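Side-chain contacts in heptaprenyl diphosphate synthase (HEPPP synthase) subunit 1 family protein (Staphylococcus aureus, PDB 5H9D), which probably serves as the small, non-catalytic subunit of a two-chain prenyltransferase that makes heptaprenyl diphosphate, a precursor of the menaquinone side chain: residues Glu106-Leu111 with Lys166-Ser171; Glu120-Ile125 with Lys182-Ser187; His80-Leu85 with Ser92-Ile97. All coordinates share one frame; numbering follows the deposited sequence.

Contact 1 of 3, residues Glu106-Leu111 with Lys166-Ser171; sequences ELKSSL and KKYNQS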
loop_
_atom_site.group_PDB
_atom_site.type_symbol
_atom_site.label_atom_id
_atom_site.label_comp_id
_atom_site.label_asym_id
_atom_site.label_seq_id
_atom_site.Cartn_x
_atom_site.Cartn_y
_atom_site.Cartn_z
ATOM N N GLU C 106 -4.344 -12.240 11.597
ATOM C CA GLU C 106 -5.373 -13.286 11.587
ATOM C C GLU C 106 -5.915 -13.446 13.031
ATOM O O GLU C 106 -7.133 -13.506 13.237
ATOM C CB GLU C 106 -4.804 -14.646 11.098
ATOM C CG GLU C 106 -4.662 -14.809 9.607
ATOM C CD GLU C 106 -3.935 -16.122 9.219
ATOM O OE1 GLU C 106 -2.928 -16.469 9.882
ATOM O OE2 GLU C 106 -4.341 -16.808 8.250
ATOM N N LEU C 107 -5.023 -13.515 14.023
ATOM C CA LEU C 107 -5.499 -13.667 15.388
ATOM C C LEU C 107 -6.375 -12.495 15.816
ATOM O O LEU C 107 -7.443 -12.721 16.361
ATOM C CB LEU C 107 -4.341 -13.858 16.365
ATOM C CG LEU C 107 -3.544 -15.155 16.159
ATOM C CD1 LEU C 107 -2.231 -15.106 16.933
ATOM C CD2 LEU C 107 -4.364 -16.324 16.571
ATOM N N LYS C 108 -5.953 -11.250 15.570
ATOM C CA LYS C 108 -6.793 -10.097 15.944
ATOM C C LYS C 108 -8.164 -10.194 15.259
ATOM O O LYS C 108 -9.191 -9.938 15.889
ATOM C CB LYS C 108 -6.126 -8.766 15.586
ATOM C CG LYS C 108 -5.022 -8.330 16.534
ATOM C CD LYS C 108 -4.242 -7.114 16.050
ATOM C CE LYS C 108 -3.076 -6.817 17.007
ATOM N NZ LYS C 108 -2.090 -5.748 16.553
ATOM N N SER C 109 -8.191 -10.576 13.988
ATOM C CA SER C 109 -9.467 -10.718 13.286
ATOM C C SER C 109 -10.348 -11.751 13.998
ATOM O O SER C 109 -11.559 -11.548 14.188
ATOM C CB SER C 109 -9.246 -11.163 11.846
ATOM O OG SER C 109 -10.480 -11.296 11.176
ATOM N N SER C 110 -9.729 -12.861 14.376
ATOM C CA SER C 110 -10.429 -13.905 15.067
ATOM C C SER C 110 -10.996 -13.397 16.403
ATOM O O SER C 110 -12.118 -13.745 16.781
ATOM C CB SER C 110 -9.478 -15.090 15.286
ATOM O OG SER C 110 -9.225 -15.788 14.078
ATOM N N LEU C 111 -10.226 -12.585 17.122
ATOM C CA LEU C 111 -10.694 -12.032 18.403
ATOM C C LEU C 111 -11.852 -11.078 18.166
ATOM O O LEU C 111 -12.883 -11.158 18.816
ATOM C CB LEU C 111 -9.564 -11.295 19.151
ATOM C CG LEU C 111 -8.520 -12.209 19.812
ATOM C CD1 LEU C 111 -7.386 -11.374 20.387
ATOM C CD2 LEU C 111 -9.194 -13.056 20.915
ATOM N N LYS C 166 -5.923 -3.934 25.912
ATOM C CA LYS C 166 -5.397 -4.165 24.570
ATOM C C LYS C 166 -5.637 -3.119 23.503
ATOM O O LYS C 166 -4.707 -2.450 23.087
ATOM C CB LYS C 166 -5.947 -5.487 24.049
ATOM C CG LYS C 166 -5.334 -6.714 24.680
ATOM C CD LYS C 166 -5.246 -6.627 26.192
ATOM C CE LYS C 166 -4.436 -7.800 26.725
ATOM N NZ LYS C 166 -3.113 -7.881 26.034
ATOM N N LYS C 167 -6.888 -3.017 23.061
ATOM C CA LYS C 167 -7.351 -2.108 21.997
ATOM C C LYS C 167 -7.875 -3.091 20.963
ATOM O O LYS C 167 -8.908 -2.860 20.326
ATOM C CB LYS C 167 -6.224 -1.267 21.379
ATOM C CG LYS C 167 -5.301 -2.054 20.469
ATOM C CD LYS C 167 -3.877 -1.521 20.514
ATOM C CE LYS C 167 -2.946 -2.389 19.671
ATOM N NZ LYS C 167 -2.965 -3.830 20.047
ATOM N N TYR C 168 -7.140 -4.195 20.799
ATOM C CA TYR C 168 -7.575 -5.246 19.897
ATOM C C TYR C 168 -8.598 -6.105 20.667
ATOM O O TYR C 168 -9.328 -6.920 20.078
ATOM C CB TYR C 168 -6.390 -6.088 19.373
ATOM C CG TYR C 168 -5.536 -6.798 20.399
ATOM C CD1 TYR C 168 -4.253 -6.356 20.694
ATOM C CD2 TYR C 168 -6.013 -7.914 21.070
ATOM C CE1 TYR C 168 -3.472 -7.002 21.637
ATOM C CE2 TYR C 168 -5.246 -8.573 22.018
ATOM C CZ TYR C 168 -3.975 -8.115 22.309
ATOM O OH TYR C 168 -3.251 -8.734 23.315
ATOM N N ASN C 169 -8.657 -5.899 21.986
ATOM C CA ASN C 169 -9.621 -6.603 22.825
ATOM C C ASN C 169 -10.891 -5.718 22.907
ATOM O O ASN C 169 -11.829 -6.022 23.634
ATOM C CB ASN C 169 -9.037 -6.896 24.229
ATOM C CG ASN C 169 -8.610 -8.384 24.419
ATOM O OD1 ASN C 169 -7.443 -8.677 24.692
ATOM N ND2 ASN C 169 -9.565 -9.311 24.293
ATOM N N GLN C 170 -10.915 -4.640 22.124
ATOM C CA GLN C 170 -12.053 -3.705 22.056
ATOM C C GLN C 170 -13.464 -4.336 22.145
ATOM O O GLN C 170 -14.293 -3.872 22.911
ATOM C CB GLN C 170 -11.943 -2.839 20.767
ATOM C CG GLN C 170 -13.156 -2.917 19.793
ATOM C CD GLN C 170 -12.920 -2.269 18.401
ATOM O OE1 GLN C 170 -12.220 -2.817 17.532
ATOM N NE2 GLN C 170 -13.521 -1.102 18.194
ATOM N N SER C 171 -13.752 -5.377 21.373
ATOM C CA SER C 171 -15.081 -5.990 21.421
ATOM C C SER C 171 -15.336 -6.878 22.645
ATOM O O SER C 171 -16.372 -7.545 22.729
ATOM C CB SER C 171 -15.347 -6.800 20.148
ATOM O OG SER C 171 -16.078 -6.050 19.190
#
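Lys108 and Leu111, one turn apart on helix 91-112, divide the side chain of Tyr168 between them. The aliphatic chain of Lys108, extended beyond CG, passes across the base of the tyrosine at about a right angle: its CG lies 3.9 Å from Tyr168 CB, and farther along its CE reaches to 3.9 Å from Tyr168 CD1. Leu111 meets the CD2 side of the ring, from the same side of its plane as Lys108, with its CD1 methyl 3.8 Å from Tyr168 CD2 and almost as near CE2. Tyr168 holds CG between its backbone N and carbonyl carbon (chi1 59°), which lays the ring beside the helix, its CD1 side to Lys108 and its CD2 side to Leu111. The hydroxyl is hydrogen-bonded to Glu129 of helix 118-140, which also forms a salt bridge with Lys166, so the polar end of the ring is tied down in a buried setting.

At the far end of Lys108 a second lysine comes in. Lys167 bends at chi2 and again at chi4 (-55°), bringing its NZ to 4.1 Å from Lys108 NZ and to the edge of the tyrosine ring, in its plane. The two ammonium groups share a salt-bridge partner, OD2 of Asp59 on helix 43-65, whose negative charge probably offsets the repulsion between them. Nearby, Glu106 and Ser110 hydrogen-bond to the farnesyl pyrophosphate synthetase chain. The arrangement is that of a loop tyrosine packed on a helix within an all-helical fold assigned to the terpene synthase clan, its polar surroundings held by acidic residues of two other helices.

Contact 2 of 3, residues Glu120-Ile125 with Lys182-Ser187; sequences EISQAI and KSYLKS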
loop_
_atom_site.group_PDB
_atom_site.type_symbol
_atom_site.label_atom_id
_atom_site.label_comp_id
_atom_site.label_asym_id
_atom_site.label_seq_id
_atom_site.Cartn_x
_atom_site.Cartn_y
_atom_site.Cartn_z
ATOM N N GLU C 120 -8.030 -20.662 23.312
ATOM C CA GLU C 120 -7.585 -19.949 22.102
ATOM C C GLU C 120 -7.285 -18.476 22.287
ATOM O O GLU C 120 -6.255 -18.012 21.830
ATOM C CB GLU C 120 -8.619 -20.104 20.999
ATOM C CG GLU C 120 -8.456 -21.356 20.185
ATOM C CD GLU C 120 -9.646 -21.594 19.266
ATOM O OE1 GLU C 120 -9.451 -22.258 18.212
ATOM O OE2 GLU C 120 -10.773 -21.123 19.600
ATOM N N ILE C 121 -8.195 -17.750 22.940
ATOM C CA ILE C 121 -8.015 -16.319 23.197
ATOM C C ILE C 121 -6.685 -16.103 23.909
ATOM O O ILE C 121 -5.908 -15.215 23.560
ATOM C CB ILE C 121 -9.154 -15.754 24.100
ATOM C CG1 ILE C 121 -10.368 -15.410 23.235
ATOM C CG2 ILE C 121 -8.652 -14.545 24.905
ATOM C CD1 ILE C 121 -11.666 -15.405 23.980
ATOM N N SER C 122 -6.441 -16.949 24.901
ATOM C CA SER C 122 -5.245 -16.894 25.704
ATOM C C SER C 122 -3.984 -17.233 24.929
ATOM O O SER C 122 -2.918 -16.659 25.188
ATOM C CB SER C 122 -5.397 -17.848 26.879
ATOM O OG SER C 122 -4.594 -17.405 27.963
ATOM N N GLN C 123 -4.090 -18.179 24.001
ATOM C CA GLN C 123 -2.939 -18.541 23.194
ATOM C C GLN C 123 -2.660 -17.372 22.248
ATOM O O GLN C 123 -1.493 -17.027 21.992
ATOM C CB GLN C 123 -3.217 -19.793 22.361
ATOM C CG GLN C 123 -3.468 -21.080 23.137
ATOM C CD GLN C 123 -2.255 -21.557 23.921
ATOM O OE1 GLN C 123 -2.099 -21.250 25.122
ATOM N NE2 GLN C 123 -1.378 -22.307 23.244
ATOM N N ALA C 124 -3.744 -16.766 21.746
ATOM C CA ALA C 124 -3.667 -15.649 20.811
ATOM C C ALA C 124 -2.951 -14.458 21.428
ATOM O O ALA C 124 -2.090 -13.832 20.787
ATOM C CB ALA C 124 -5.077 -15.257 20.350
ATOM N N ILE C 125 -3.295 -14.171 22.684
ATOM C CA ILE C 125 -2.713 -13.058 23.430
ATOM C C ILE C 125 -1.200 -13.170 23.597
ATOM O O ILE C 125 -0.475 -12.201 23.406
ATOM C CB ILE C 125 -3.346 -12.943 24.820
ATOM C CG1 ILE C 125 -4.803 -12.534 24.684
ATOM C CG2 ILE C 125 -2.614 -11.920 25.658
ATOM C CD1 ILE C 125 -5.515 -12.528 26.002
ATOM N N LYS C 182 -5.103 -12.738 33.401
ATOM C CA LYS C 182 -4.643 -12.881 34.774
ATOM C C LYS C 182 -4.614 -14.393 34.920
ATOM O O LYS C 182 -3.699 -14.964 35.516
ATOM C CB LYS C 182 -5.640 -12.270 35.768
ATOM C CG LYS C 182 -5.106 -12.200 37.207
ATOM C CD LYS C 182 -6.078 -11.517 38.183
ATOM C CE LYS C 182 -6.225 -10.017 37.909
ATOM N NZ LYS C 182 -7.073 -9.323 38.921
ATOM N N SER C 183 -5.624 -15.032 34.335
ATOM C CA SER C 183 -5.740 -16.479 34.353
ATOM C C SER C 183 -4.885 -17.065 33.237
ATOM O O SER C 183 -5.352 -17.883 32.449
ATOM C CB SER C 183 -7.202 -16.915 34.178
ATOM O OG SER C 183 -7.710 -16.537 32.913
ATOM N N TYR C 184 -3.638 -16.609 33.171
ATOM C CA TYR C 184 -2.648 -17.077 32.203
ATOM C C TYR C 184 -1.377 -16.272 32.389
ATOM O O TYR C 184 -0.657 -15.975 31.440
ATOM C CB TYR C 184 -3.150 -16.977 30.755
ATOM C CG TYR C 184 -3.274 -18.346 30.085
ATOM C CD1 TYR C 184 -4.332 -19.211 30.397
ATOM C CD2 TYR C 184 -2.319 -18.785 29.155
ATOM C CE1 TYR C 184 -4.440 -20.473 29.804
ATOM C CE2 TYR C 184 -2.416 -20.050 28.554
ATOM C CZ TYR C 184 -3.481 -20.888 28.885
ATOM O OH TYR C 184 -3.590 -22.136 28.305
ATOM N N LEU C 185 -1.149 -15.918 33.650
ATOM C CA LEU C 185 0.015 -15.178 34.131
ATOM C C LEU C 185 0.304 -15.929 35.422
ATOM O O LEU C 185 1.454 -16.156 35.803
ATOM C CB LEU C 185 -0.343 -13.724 34.456
ATOM C CG LEU C 185 0.816 -12.777 34.791
ATOM C CD1 LEU C 185 0.275 -11.372 35.006
ATOM C CD2 LEU C 185 1.554 -13.260 36.028
ATOM N N LYS C 186 -0.784 -16.309 36.086
ATOM C CA LYS C 186 -0.733 -17.077 37.320
ATOM C C LYS C 186 -0.728 -18.535 36.878
ATOM O O LYS C 186 -1.382 -19.390 37.473
ATOM C CB LYS C 186 -1.968 -16.775 38.180
ATOM C CG LYS C 186 -2.018 -15.334 38.718
ATOM C CD LYS C 186 -3.360 -14.987 39.364
ATOM C CE LYS C 186 -4.488 -15.059 38.350
ATOM N NZ LYS C 186 -5.766 -14.514 38.864
ATOM N N SER C 187 0.017 -18.793 35.805
ATOM C CA SER C 187 0.146 -20.122 35.218
ATOM C C SER C 187 1.396 -20.141 34.347
ATOM O O SER C 187 2.236 -21.031 34.462
ATOM C CB SER C 187 -1.072 -20.442 34.353
ATOM O OG SER C 187 -1.125 -19.583 33.227
#
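Ser122 meets the aromatic ring of Tyr184 from above, and this encounter carries the contact. CB of Ser122 stands 3.7 Å from the ring centroid and only 5° off the ring normal, a CH-pi contact centred on the face. The hydroxyl is modelled anti to the backbone N (chi1 -153°), but the position of OG is doubtful because it sits implausibly close to the ring carbons, so the account of this side chain rests on its methylene.

The tyrosine side chain projects from its loop toward the helix and lays its ring alongside the helix surface with one face turned to Ser122. Behind the opposite face, Ser187 of the same loop brings its OG to 4.0 Å above the ring plane, displaced toward the rim. The ring is thus flanked by a serine of the helix and a serine of its own loop.

Gln123 reaches the outer end of the ring by folding back. Its CB starts out away from the loop, but CG beside the backbone N and a bend at chi2 (-65°) return the amide to the tyrosine. OE1 comes to 3.6 Å from Tyr184 OH and equally near CE2, in an oblique approach with the amide and ring planes 75° apart.

The loop carrying Tyr184 follows helix 174-180 and is linked back to it by a hydrogen bond from Ser183, the centre of an inverse gamma turn, to the carbonyl of Asp179. Helix 118-140 lies between this loop and helix 91-112: Ser122 faces the loop, while Ile121 and Ala124 pack on Leu111 and Leu107 of the neighbouring helix.

Contact 3 of 3, residues His80-Leu85 with Ser92-Ile97; sequences HFYTLL and SFQNEI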
loop_
_atom_site.group_PDB
_atom_site.type_symbol
_atom_site.label_atom_id
_atom_site.label_comp_id
_atom_site.label_asym_id
_atom_site.label_seq_id
_atom_site.Cartn_x
_atom_site.Cartn_y
_atom_site.Cartn_z
ATOM N N HIS C 80 7.841 1.889 6.362
ATOM C CA HIS C 80 9.140 2.187 6.916
ATOM C C HIS C 80 9.785 0.886 7.383
ATOM O O HIS C 80 10.955 0.641 7.122
ATOM C CB HIS C 80 9.023 3.173 8.077
ATOM C CG HIS C 80 10.341 3.489 8.714
ATOM N ND1 HIS C 80 11.546 3.180 8.114
ATOM C CD2 HIS C 80 10.649 4.068 9.899
ATOM C CE1 HIS C 80 12.537 3.553 8.902
ATOM N NE2 HIS C 80 12.021 4.094 9.991
ATOM N N PHE C 81 9.004 0.057 8.062
ATOM C CA PHE C 81 9.468 -1.237 8.558
ATOM C C PHE C 81 10.164 -2.099 7.509
ATOM O O PHE C 81 11.075 -2.858 7.844
ATOM C CB PHE C 81 8.277 -2.032 9.126
ATOM C CG PHE C 81 8.546 -3.518 9.326
ATOM C CD1 PHE C 81 9.078 -3.997 10.527
ATOM C CD2 PHE C 81 8.216 -4.442 8.332
ATOM C CE1 PHE C 81 9.266 -5.355 10.737
ATOM C CE2 PHE C 81 8.401 -5.803 8.535
ATOM C CZ PHE C 81 8.928 -6.259 9.748
ATOM N N TYR C 82 9.732 -2.000 6.251
ATOM C CA TYR C 82 10.312 -2.831 5.195
ATOM C C TYR C 82 11.600 -2.268 4.584
ATOM O O TYR C 82 12.496 -3.027 4.197
ATOM C CB TYR C 82 9.218 -3.135 4.141
ATOM C CG TYR C 82 9.618 -3.873 2.861
ATOM C CD1 TYR C 82 10.613 -4.870 2.842
ATOM C CD2 TYR C 82 8.927 -3.627 1.673
ATOM C CE1 TYR C 82 10.888 -5.592 1.674
ATOM C CE2 TYR C 82 9.194 -4.345 0.509
ATOM C CZ TYR C 82 10.164 -5.320 0.510
ATOM O OH TYR C 82 10.358 -6.010 -0.669
ATOM N N THR C 83 11.708 -0.949 4.500
ATOM C CA THR C 83 12.935 -0.362 3.975
ATOM C C THR C 83 14.010 -0.860 4.923
ATOM O O THR C 83 15.153 -1.081 4.531
ATOM C CB THR C 83 12.895 1.157 4.034
ATOM O OG1 THR C 83 12.335 1.566 5.286
ATOM C CG2 THR C 83 12.062 1.708 2.894
ATOM N N LEU C 84 13.587 -1.037 6.175
ATOM C CA LEU C 84 14.391 -1.520 7.290
ATOM C C LEU C 84 14.683 -3.018 7.127
ATOM O O LEU C 84 15.810 -3.452 7.343
ATOM C CB LEU C 84 13.638 -1.275 8.589
ATOM C CG LEU C 84 14.264 -0.435 9.705
ATOM C CD1 LEU C 84 14.959 0.802 9.141
ATOM C CD2 LEU C 84 13.154 -0.048 10.693
ATOM N N LEU C 85 13.690 -3.825 6.767
ATOM C CA LEU C 85 13.994 -5.238 6.559
ATOM C C LEU C 85 14.982 -5.251 5.395
ATOM O O LEU C 85 15.861 -6.110 5.311
ATOM C CB LEU C 85 12.758 -6.048 6.152
ATOM C CG LEU C 85 11.586 -6.318 7.100
ATOM C CD1 LEU C 85 10.713 -7.346 6.428
ATOM C CD2 LEU C 85 12.037 -6.821 8.481
ATOM N N SER C 92 16.046 -14.627 5.122
ATOM C CA SER C 92 15.215 -15.583 5.864
ATOM C C SER C 92 14.436 -14.949 7.003
ATOM O O SER C 92 13.357 -15.426 7.353
ATOM C CB SER C 92 16.055 -16.732 6.427
ATOM O OG SER C 92 15.911 -17.884 5.615
ATOM N N PHE C 93 14.996 -13.890 7.589
ATOM C CA PHE C 93 14.355 -13.183 8.688
ATOM C C PHE C 93 13.075 -12.535 8.198
ATOM O O PHE C 93 12.112 -12.402 8.958
ATOM C CB PHE C 93 15.295 -12.117 9.249
ATOM C CG PHE C 93 14.644 -11.178 10.226
ATOM C CD1 PHE C 93 13.852 -11.663 11.259
ATOM C CD2 PHE C 93 14.846 -9.810 10.127
ATOM C CE1 PHE C 93 13.267 -10.794 12.188
ATOM C CE2 PHE C 93 14.275 -8.932 11.038
ATOM C CZ PHE C 93 13.480 -9.424 12.077
ATOM N N GLN C 94 13.070 -12.142 6.923
ATOM C CA GLN C 94 11.898 -11.514 6.327
ATOM C C GLN C 94 10.723 -12.485 6.128
ATOM O O GLN C 94 9.573 -12.050 6.013
ATOM C CB GLN C 94 12.235 -10.866 4.989
ATOM C CG GLN C 94 11.106 -9.955 4.524
ATOM C CD GLN C 94 11.153 -9.643 3.048
ATOM O OE1 GLN C 94 10.916 -10.519 2.209
ATOM N NE2 GLN C 94 11.460 -8.390 2.715
ATOM N N ASN C 95 11.028 -13.782 6.079
ATOM C CA ASN C 95 10.031 -14.841 5.914
ATOM C C ASN C 95 9.400 -14.988 7.282
ATOM O O ASN C 95 8.235 -14.626 7.489
ATOM C CB ASN C 95 10.724 -16.153 5.489
ATOM C CG ASN C 95 9.736 -17.335 5.246
ATOM O OD1 ASN C 95 9.706 -18.288 6.027
ATOM N ND2 ASN C 95 8.959 -17.280 4.154
ATOM N N GLU C 96 10.190 -15.495 8.222
ATOM C CA GLU C 96 9.745 -15.688 9.601
ATOM C C GLU C 96 8.936 -14.506 10.120
ATOM O O GLU C 96 7.886 -14.674 10.737
ATOM C CB GLU C 96 10.957 -15.874 10.514
ATOM C CG GLU C 96 11.740 -17.143 10.272
ATOM C CD GLU C 96 11.064 -18.349 10.913
ATOM O OE1 GLU C 96 9.975 -18.751 10.416
ATOM O OE2 GLU C 96 11.614 -18.884 11.918
ATOM N N ILE C 97 9.441 -13.306 9.864
ATOM C CA ILE C 97 8.798 -12.092 10.336
ATOM C C ILE C 97 7.474 -11.768 9.631
ATOM O O ILE C 97 6.517 -11.352 10.291
ATOM C CB ILE C 97 9.815 -10.902 10.294
ATOM C CG1 ILE C 97 10.080 -10.406 11.716
ATOM C CG2 ILE C 97 9.306 -9.768 9.454
ATOM C CD1 ILE C 97 8.869 -9.795 12.403
#
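Leu85 and Gln94 bring the two backbones together, their CA atoms 6.6 Å apart near the turn of a helical hairpin. The segments belong to helix 70-88 and helix 91-112, consecutive in the chain; their local axes approach to 11.4 Å and run at 145°, closer to antiparallel than to perpendicular. Just before the second segment, Asp90 OD1 accepts a hydrogen bond from the backbone N of Phe93.

Leu85 points toward the other segment and meets three of its residues, with CG beside its own backbone N (chi1 -68°). CD1 lies against the aliphatic portion of Gln94, which crosses it at about a right angle, while CD2 rests 4.0 Å from Phe93 CE2. Ile97 continues the apolar surface one turn on from Phe93, its CG2 methyl 4.1 Å from both CD1 and CD2 of Leu85.

The same methyl meets Phe81 end-on. Phe81 and Ile97 extend from opposite directions, and Ile97 CG2 sits in the plane of the ring, at its edge, 3.5 Å from CZ. Helix 118-140 adds Phe132 and Ile135 against Ile97, and Phe140 meets Phe93 edge-to-face. On the subunit side of the hairpin, the hydroxyl of Tyr82 is hydrogen-bonded to ND1 of His130 of the farnesyl pyrophosphate synthetase chain.

Contacts 1 and 3 are buried, whereas contact 2 is only partly so, its second segment close to the C-terminus. Helix 91-112 serves both buried contacts, pairing with helix 70-88 near its start and with the 166-171 loop near its end, their centres about 23 Å apart. Contacts 1 and 2 touch directly: Tyr168 OH lies 4.0 Å from Ile125 CG2, where the loop of contact 1 packs on helix 118-140. The chemistry changes with place: mostly hydrocarbon and aromatic in contact 3, a tyrosine amid charged groups in contact 1, and serine on an aromatic face in contact 2, whose segments the partner chain does not touch.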